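Local coordinates for actin-related protein 8 (Homo sapiens, PDB 4FO0), which binds ATP as a non-polymerising actin-family component of the INO80 chromatin-remodelling complex, and contributes to nucleosome binding and to INO80 recruitment at DNA damage sites, at residues Arg28-Pro37 / Arg551-Ala562; Gln13-Pro22 / Lys197-Ile205. One frame throughout, in Å; residues are numbered along the deposited sequence.

In the fold
From the N terminus the chain enters strand 17-21 and turns back at once into the adjacent antiparallel strand 26-31, so the first segments of both contacts are sheet neighbours; Val19 N lies 2.7 Å from Gly30 O, a probable hydrogen bond. Contact 2 then closes a loop of 174 residues when strand 200-205 returns to pair in parallel with strand 17-21. Contact 1 closes a far longer one, of 513 residues, when 551-562, near the C terminus, reaches back to 28-37. Since the segments alternate along the chain, the two closures cross. Their centres are about 9 Å apart, and together they tie helix 553-563 to a three-strand part of one mixed sheet beside the ATP.

Contact 1 of 2, residues Arg28-Pro37 / Arg551-Ala562; sequences RIGRATDTLP and RLIAWKGGAVLA. With ATP (adenosine-5'-triphosphate), chain C.
Arg31 O accepts a hydrogen bond from Asp34 N at 2.9 Å, which closes a type I beta turn, and the edge of the Trp555 ring lies against the same oxygen at CH2. Asp34 O reaches that edge too, 3.6 Å from Trp555 CH2. The turn is fastened again from within, because Arg31 N donates to Asp34 OD2 from above the carboxylate plane. Beyond the turn, Pro37 lies across the indole face: its CB stands 3.6 Å from the centroid of the six-membered Trp555 ring and 17° off the ring normal, a CH-pi contact. Trp555 CG is anti to the backbone N (chi1 -178°), which carries the ring out from the helix into this site, and NE1 is satisfied by Val19 O. An alanine in place of Trp555 would probably leave a gap under Pro37 and deprive Val19 O of this donor. Leu552 CD2 touches two partners, Pro37 CG at 3.7 Å and Arg28 CD at 3.5 Å. At the far end, Ala32 CB meets Ala559 CB at 4.0 Å. Toward the nucleotide, Arg551 O lies over one face of the Arg28 guanidinium, while Arg28 NH2 donates to O1A on the alpha-phosphate of ATP in a bond whose modelled length is doubtful. Arg551, also in the ATP pocket, forms a salt bridge with Asp549. The axes of helix 553-562 and strand 28-31 run 29° apart in their N-to-C directions, and the helix's Ala554 and Ala562 side chains reach the adjoining strands 17-21 and 200-205.

Contact 2 of 2, residues Gln13-Pro22 / Lys197-Ile205; sequences QSNFIIVIHP and KYYRCILLI
Five backbone hydrogen bonds join Phe16-Ile20 to Arg200-Leu204, and their alternation defines a parallel strand pair. Arg200 N donates to Phe16 O, Ile18 N to Arg200 O, Ile202 N to Ile18 O, Ile20 N to Ile202 O and Leu204 N to Ile20 O; the Ile20 N to Ile202 O bond, at 2.8 Å, is nearly straight at its hydrogen (170°). One water extends the polar set, donating to Phe16 O and accepting from Arg200 NE at 2.8 Å.

Aromatic contacts lie at the two ends. Phe16 CD1 stands over a face of the Tyr199 ring, offset toward its rim, with centroids 5.2 Å apart and planes at 45°; Tyr199 OH bonds to Arg31. His21 is covered on one face by Leu204, whose CD2 is 3.6 Å from the ring centroid in a CH-pi contact, while Glu235 holds His21 NE2.

Apolar contacts divide by sheet face. Ile17 CG2 meets Ile202 CG1 at 3.6 Å and Val19 CG2 packs on Ile202 CB, on the face bearing helix 553-563. On the other face, Ile20 CG1 lies beside the backbone N (chi1 -50°) and carries CD1 to Cys201 SG, 3.5 Å away; Trp181 of helix 170-187 touches Ile20 and Leu203 there.

Strand 17-21 thus runs antiparallel to 26-31 on one side and parallel to 200-205 on the other, as in the ribonuclease H-like fold of the actin, Hsp70 and sugar kinase ATPases, and its end leads directly to the ATP-binding residues Ser24 and Thr25.

Contact 1 of 2, residues Arg28-Pro37 / Arg551-Ala562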
# COMPACT_ATOMS: atom_id res chain seq x y z
N ARG A 28 1.90 8.98 -4.80
CA ARG A 28 2.42 10.08 -3.99
C ARG A 28 3.41 10.85 -4.84
O ARG A 28 4.39 10.30 -5.35
CB ARG A 28 2.99 9.58 -2.66
CG ARG A 28 1.88 9.46 -1.62
CD ARG A 28 2.21 8.58 -0.43
NE ARG A 28 1.90 7.18 -0.69
CZ ARG A 28 0.87 6.51 -0.16
NH1 ARG A 28 0.02 7.09 0.67
NH2 ARG A 28 0.71 5.23 -0.46
N ILE A 29 3.11 12.12 -5.05
CA ILE A 29 3.88 12.91 -6.01
C ILE A 29 4.04 14.36 -5.54
O ILE A 29 3.13 14.93 -4.94
CB ILE A 29 3.22 12.83 -7.40
CG1 ILE A 29 4.06 13.57 -8.44
CG2 ILE A 29 1.80 13.40 -7.37
CD1 ILE A 29 3.63 13.27 -9.86
N GLY A 30 5.21 14.94 -5.80
CA GLY A 30 5.47 16.32 -5.39
C GLY A 30 6.86 16.80 -5.75
O GLY A 30 7.68 16.01 -6.22
N ARG A 31 7.12 18.09 -5.55
CA ARG A 31 8.48 18.63 -5.69
C ARG A 31 9.32 18.15 -4.52
O ARG A 31 8.82 18.00 -3.40
CB ARG A 31 8.47 20.15 -5.68
CG ARG A 31 7.68 20.81 -6.77
CD ARG A 31 7.52 22.28 -6.48
NE ARG A 31 6.48 22.88 -7.30
CZ ARG A 31 6.71 23.53 -8.44
NH1 ARG A 31 7.95 23.66 -8.91
NH2 ARG A 31 5.69 24.05 -9.12
N ALA A 32 10.61 17.94 -4.77
CA ALA A 32 11.52 17.55 -3.70
C ALA A 32 11.54 18.57 -2.54
O ALA A 32 12.00 18.26 -1.45
CB ALA A 32 12.92 17.32 -4.25
N THR A 33 11.03 19.77 -2.78
CA THR A 33 10.96 20.79 -1.74
C THR A 33 9.66 20.75 -0.94
O THR A 33 9.60 21.27 0.17
CB THR A 33 11.15 22.21 -2.32
OG1 THR A 33 10.28 22.41 -3.45
CG2 THR A 33 12.57 22.39 -2.76
N ASP A 34 8.61 20.14 -1.50
CA ASP A 34 7.35 20.04 -0.77
C ASP A 34 7.58 19.25 0.52
O ASP A 34 8.41 18.32 0.57
CB ASP A 34 6.25 19.43 -1.65
CG ASP A 34 5.91 20.31 -2.87
OD1 ASP A 34 6.11 21.54 -2.79
OD2 ASP A 34 5.43 19.77 -3.90
N THR A 35 6.90 19.64 1.58
CA THR A 35 7.06 18.95 2.85
C THR A 35 6.20 17.69 2.82
O THR A 35 6.65 16.59 3.17
CB THR A 35 6.66 19.84 4.01
OG1 THR A 35 7.01 21.20 3.70
CG2 THR A 35 7.38 19.39 5.28
N LEU A 36 4.95 17.87 2.40
CA LEU A 36 4.07 16.76 2.07
C LEU A 36 3.87 16.68 0.56
O LEU A 36 3.67 17.69 -0.10
CB LEU A 36 2.71 16.95 2.73
CG LEU A 36 2.77 17.03 4.24
CD1 LEU A 36 1.36 17.20 4.76
CD2 LEU A 36 3.44 15.79 4.83
N PRO A 37 3.92 15.45 0.02
CA PRO A 37 3.56 15.23 -1.38
C PRO A 37 2.04 15.23 -1.52
O PRO A 37 1.35 15.00 -0.54
CB PRO A 37 4.06 13.82 -1.63
CG PRO A 37 3.89 13.14 -0.31
CD PRO A 37 4.26 14.20 0.71
N ARG A 551 3.26 6.22 5.60
CA ARG A 551 2.96 6.25 4.18
C ARG A 551 3.90 7.12 3.38
O ARG A 551 4.05 6.92 2.19
CB ARG A 551 1.52 6.68 3.96
CG ARG A 551 0.55 5.59 4.34
CD ARG A 551 -0.82 6.12 4.51
NE ARG A 551 -0.83 7.15 5.53
CZ ARG A 551 -1.93 7.76 5.94
NH1 ARG A 551 -3.10 7.43 5.41
NH2 ARG A 551 -1.85 8.69 6.87
N LEU A 552 4.53 8.09 4.04
CA LEU A 552 5.35 9.09 3.34
C LEU A 552 6.86 8.93 3.47
O LEU A 552 7.61 9.66 2.81
CB LEU A 552 4.95 10.49 3.78
CG LEU A 552 3.46 10.78 3.71
CD1 LEU A 552 3.17 12.13 4.34
CD2 LEU A 552 2.96 10.73 2.28
N ILE A 553 7.31 8.00 4.30
CA ILE A 553 8.74 7.81 4.54
C ILE A 553 9.54 7.62 3.25
O ILE A 553 10.58 8.25 3.05
CB ILE A 553 9.01 6.62 5.49
CG1 ILE A 553 8.13 6.71 6.73
CG2 ILE A 553 10.48 6.59 5.89
CD1 ILE A 553 8.13 8.07 7.36
N ALA A 554 9.06 6.75 2.37
CA ALA A 554 9.81 6.44 1.16
C ALA A 554 9.82 7.65 0.23
O ALA A 554 10.86 8.04 -0.31
CB ALA A 554 9.24 5.24 0.48
N TRP A 555 8.65 8.25 0.04
CA TRP A 555 8.60 9.43 -0.79
C TRP A 555 9.57 10.49 -0.22
O TRP A 555 10.35 11.07 -0.96
CB TRP A 555 7.17 9.99 -0.91
CG TRP A 555 7.15 11.18 -1.80
CD1 TRP A 555 6.94 11.20 -3.15
CD2 TRP A 555 7.43 12.53 -1.42
NE1 TRP A 555 7.06 12.48 -3.63
CE2 TRP A 555 7.35 13.32 -2.58
CE3 TRP A 555 7.72 13.16 -0.20
CZ2 TRP A 555 7.56 14.70 -2.56
CZ3 TRP A 555 7.93 14.52 -0.18
CH2 TRP A 555 7.84 15.28 -1.35
N LYS A 556 9.53 10.72 1.08
CA LYS A 556 10.44 11.70 1.67
C LYS A 556 11.89 11.34 1.41
O LYS A 556 12.72 12.20 1.10
CB LYS A 556 10.15 11.89 3.16
CG LYS A 556 8.99 12.83 3.37
CD LYS A 556 8.57 13.03 4.83
CE LYS A 556 7.58 14.20 4.91
NZ LYS A 556 7.09 14.54 6.27
N GLY A 557 12.20 10.05 1.52
CA GLY A 557 13.52 9.57 1.16
C GLY A 557 13.91 9.89 -0.27
O GLY A 557 15.08 10.12 -0.56
N GLY A 558 12.94 9.88 -1.17
CA GLY A 558 13.19 10.20 -2.56
C GLY A 558 13.65 11.64 -2.72
O GLY A 558 14.62 11.93 -3.42
N ALA A 559 12.95 12.54 -2.05
CA ALA A 559 13.34 13.95 -2.04
C ALA A 559 14.75 14.10 -1.47
O ALA A 559 15.61 14.75 -2.06
CB ALA A 559 12.35 14.75 -1.23
N VAL A 560 14.98 13.47 -0.33
CA VAL A 560 16.29 13.45 0.29
C VAL A 560 17.35 12.96 -0.66
O VAL A 560 18.48 13.43 -0.63
CB VAL A 560 16.31 12.54 1.51
CG1 VAL A 560 17.73 12.16 1.84
CG2 VAL A 560 15.66 13.24 2.68
N LEU A 561 16.99 12.00 -1.51
CA LEU A 561 17.93 11.43 -2.46
C LEU A 561 18.39 12.47 -3.49
O LEU A 561 19.49 12.38 -4.05
CB LEU A 561 17.27 10.23 -3.17
CG LEU A 561 17.96 9.73 -4.44
CD1 LEU A 561 19.35 9.29 -4.09
CD2 LEU A 561 17.17 8.59 -5.07
N ALA A 562 17.55 13.46 -3.74
CA ALA A 562 17.84 14.49 -4.73
C ALA A 562 18.96 15.43 -4.26
O ALA A 562 19.72 15.96 -5.07
CB ALA A 562 16.58 15.28 -5.07
PG ATP C . 1.01 -0.98 -2.45
O1G ATP C . 2.22 -0.52 -1.68
O2G ATP C . 1.10 -0.83 -3.95
O3G ATP C . 0.44 -2.32 -2.02
PB ATP C . -0.00 1.63 -1.68
O1B ATP C . -1.18 2.26 -2.38
O2B ATP C . 1.41 2.17 -1.78
O3B ATP C . -0.13 0.07 -2.03
PA ATP C . -0.22 2.58 1.00
O1A ATP C . -0.93 3.83 0.53
O2A ATP C . 1.20 2.62 1.51
O3A ATP C . -0.39 1.47 -0.13
O5' ATP C . -1.13 1.93 2.14
C5' ATP C . -2.51 1.78 1.86
C4' ATP C . -3.12 0.91 2.93
O4' ATP C . -2.89 1.54 4.18
C3' ATP C . -4.62 0.75 2.79
O3' ATP C . -4.97 -0.63 2.89
C2' ATP C . -5.18 1.52 3.96
O2' ATP C . -6.39 0.97 4.45
C1' ATP C . -4.06 1.36 4.96
N9 ATP C . -4.20 2.33 6.06
C8 ATP C . -4.12 3.66 5.96
N7 ATP C . -4.31 4.24 7.17
C5 ATP C . -4.52 3.26 8.05
C6 ATP C . -4.80 3.19 9.50
N6 ATP C . -4.87 4.33 10.23
N1 ATP C . -4.96 1.96 10.04
C2 ATP C . -4.89 0.83 9.31
N3 ATP C . -4.65 0.83 7.99
C4 ATP C . -4.46 1.99 7.32

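Contact 2 of 2, residues Gln13-Pro22 / Lys197-Ile205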
# COMPACT_ATOMS: atom_id res chain seq x y z
N GLN A 13 17.48 24.23 -6.48
CA GLN A 13 17.48 23.04 -7.33
C GLN A 13 16.33 22.07 -7.08
O GLN A 13 15.70 21.59 -8.01
CB GLN A 13 18.77 22.26 -7.13
CG GLN A 13 19.95 22.77 -7.90
CD GLN A 13 21.12 21.83 -7.77
OE1 GLN A 13 21.03 20.65 -8.14
NE2 GLN A 13 22.23 22.34 -7.23
N SER A 14 16.09 21.75 -5.81
CA SER A 14 15.09 20.74 -5.48
C SER A 14 13.66 21.19 -5.79
O SER A 14 12.71 20.44 -5.59
CB SER A 14 15.23 20.30 -4.02
OG SER A 14 15.05 21.39 -3.14
N ASN A 15 13.51 22.43 -6.25
CA ASN A 15 12.20 22.92 -6.63
C ASN A 15 11.87 22.44 -8.04
O ASN A 15 10.72 22.48 -8.47
CB ASN A 15 12.11 24.44 -6.57
CG ASN A 15 10.68 24.97 -6.77
OD1 ASN A 15 9.78 24.69 -5.97
ND2 ASN A 15 10.47 25.75 -7.84
N PHE A 16 12.90 21.96 -8.73
CA PHE A 16 12.76 21.52 -10.11
C PHE A 16 12.95 20.03 -10.26
O PHE A 16 13.14 19.51 -11.36
CB PHE A 16 13.71 22.31 -11.00
CG PHE A 16 13.33 23.73 -11.10
CD1 PHE A 16 12.38 24.13 -12.02
CD2 PHE A 16 13.86 24.66 -10.22
CE1 PHE A 16 11.99 25.45 -12.08
CE2 PHE A 16 13.48 25.98 -10.28
CZ PHE A 16 12.53 26.38 -11.21
N ILE A 17 12.86 19.33 -9.14
CA ILE A 17 12.91 17.89 -9.17
C ILE A 17 11.59 17.32 -8.67
O ILE A 17 11.20 17.55 -7.52
CB ILE A 17 14.07 17.40 -8.33
CG1 ILE A 17 15.37 17.83 -9.02
CG2 ILE A 17 13.98 15.89 -8.14
CD1 ILE A 17 16.60 17.60 -8.20
N ILE A 18 10.88 16.60 -9.54
CA ILE A 18 9.63 15.94 -9.15
C ILE A 18 9.89 14.53 -8.62
O ILE A 18 10.53 13.72 -9.30
CB ILE A 18 8.64 15.82 -10.30
CG1 ILE A 18 8.26 17.19 -10.85
CG2 ILE A 18 7.39 15.10 -9.83
CD1 ILE A 18 7.58 18.05 -9.84
N VAL A 19 9.40 14.25 -7.42
CA VAL A 19 9.57 12.92 -6.84
C VAL A 19 8.28 12.12 -6.96
O VAL A 19 7.21 12.56 -6.52
CB VAL A 19 10.04 13.00 -5.38
CG1 VAL A 19 10.10 11.61 -4.76
CG2 VAL A 19 11.41 13.66 -5.32
N ILE A 20 8.38 10.94 -7.57
CA ILE A 20 7.20 10.14 -7.89
C ILE A 20 7.21 8.76 -7.25
O ILE A 20 8.07 7.92 -7.55
CB ILE A 20 7.02 10.00 -9.39
CG1 ILE A 20 7.09 11.37 -10.05
CG2 ILE A 20 5.69 9.29 -9.70
CD1 ILE A 20 7.06 11.33 -11.57
N HIS A 21 6.24 8.53 -6.38
CA HIS A 21 6.11 7.24 -5.72
C HIS A 21 4.75 6.64 -6.01
O HIS A 21 3.76 6.94 -5.34
CB HIS A 21 6.27 7.37 -4.22
CG HIS A 21 6.39 6.06 -3.52
ND1 HIS A 21 6.30 5.94 -2.15
CD2 HIS A 21 6.58 4.81 -4.00
CE1 HIS A 21 6.44 4.67 -1.82
NE2 HIS A 21 6.61 3.96 -2.92
N PRO A 22 4.69 5.78 -7.03
CA PRO A 22 3.46 5.09 -7.43
C PRO A 22 3.08 4.02 -6.41
O PRO A 22 3.95 3.50 -5.72
CB PRO A 22 3.84 4.42 -8.75
CG PRO A 22 5.23 4.94 -9.09
CD PRO A 22 5.85 5.34 -7.80
N LYS A 197 10.32 20.26 -19.37
CA LYS A 197 11.69 20.33 -19.88
C LYS A 197 12.67 20.97 -18.89
O LYS A 197 13.88 20.71 -18.96
CB LYS A 197 11.74 21.08 -21.21
CG LYS A 197 11.22 22.50 -21.15
CD LYS A 197 11.09 23.06 -22.56
CE LYS A 197 10.44 24.43 -22.59
NZ LYS A 197 9.88 24.76 -23.94
N TYR A 198 12.16 21.79 -17.98
CA TYR A 198 12.99 22.40 -16.95
C TYR A 198 13.05 21.56 -15.69
O TYR A 198 13.71 21.93 -14.72
CB TYR A 198 12.48 23.79 -16.58
CG TYR A 198 12.18 24.69 -17.76
CD1 TYR A 198 13.09 24.82 -18.81
CD2 TYR A 198 10.99 25.40 -17.84
CE1 TYR A 198 12.81 25.65 -19.90
CE2 TYR A 198 10.70 26.22 -18.92
CZ TYR A 198 11.62 26.35 -19.94
OH TYR A 198 11.33 27.16 -21.02
N TYR A 199 12.36 20.42 -15.70
CA TYR A 199 12.34 19.56 -14.52
C TYR A 199 13.06 18.24 -14.71
O TYR A 199 13.23 17.75 -15.82
CB TYR A 199 10.91 19.27 -14.08
CG TYR A 199 10.22 20.45 -13.48
CD1 TYR A 199 10.11 20.59 -12.10
CD2 TYR A 199 9.69 21.45 -14.28
CE1 TYR A 199 9.47 21.68 -11.53
CE2 TYR A 199 9.06 22.54 -13.73
CZ TYR A 199 8.95 22.67 -12.36
OH TYR A 199 8.31 23.78 -11.82
N ARG A 200 13.48 17.68 -13.58
CA ARG A 200 13.99 16.33 -13.52
C ARG A 200 13.09 15.53 -12.59
O ARG A 200 12.30 16.08 -11.82
CB ARG A 200 15.42 16.31 -13.00
CG ARG A 200 16.43 16.63 -14.07
CD ARG A 200 17.81 16.75 -13.48
NE ARG A 200 17.83 17.76 -12.43
CZ ARG A 200 18.89 18.04 -11.69
NH1 ARG A 200 20.02 17.37 -11.88
NH2 ARG A 200 18.81 18.98 -10.75
N CYS A 201 13.24 14.21 -12.67
CA CYS A 201 12.35 13.30 -11.97
C CYS A 201 13.08 12.24 -11.15
O CYS A 201 14.02 11.60 -11.61
CB CYS A 201 11.45 12.61 -12.99
SG CYS A 201 10.44 11.32 -12.28
N ILE A 202 12.63 12.04 -9.92
CA ILE A 202 13.04 10.87 -9.17
C ILE A 202 11.89 9.88 -9.13
O ILE A 202 10.84 10.16 -8.55
CB ILE A 202 13.42 11.24 -7.76
CG1 ILE A 202 14.52 12.32 -7.78
CG2 ILE A 202 13.80 9.98 -6.99
CD1 ILE A 202 15.83 11.90 -7.16
N LEU A 203 12.09 8.72 -9.75
CA LEU A 203 11.10 7.66 -9.78
C LEU A 203 11.42 6.53 -8.81
O LEU A 203 12.43 5.83 -8.95
CB LEU A 203 10.97 7.09 -11.19
CG LEU A 203 9.97 5.93 -11.37
CD1 LEU A 203 8.56 6.33 -10.95
CD2 LEU A 203 9.95 5.41 -12.79
N LEU A 204 10.55 6.32 -7.83
CA LEU A 204 10.70 5.20 -6.92
C LEU A 204 10.09 3.96 -7.53
O LEU A 204 8.99 4.01 -8.10
CB LEU A 204 9.99 5.48 -5.61
CG LEU A 204 10.78 6.16 -4.51
CD1 LEU A 204 11.34 7.49 -4.99
CD2 LEU A 204 9.86 6.33 -3.32
N ILE A 205 10.78 2.84 -7.42
CA ILE A 205 10.29 1.59 -7.97
C ILE A 205 10.33 0.50 -6.91
O ILE A 205 11.04 0.61 -5.91
CB ILE A 205 11.12 1.15 -9.18
CG1 ILE A 205 12.53 0.75 -8.76
CG2 ILE A 205 11.18 2.24 -10.20
CD1 ILE A 205 13.33 0.16 -9.89
O HOH W 1 15.90 19.79 -12.32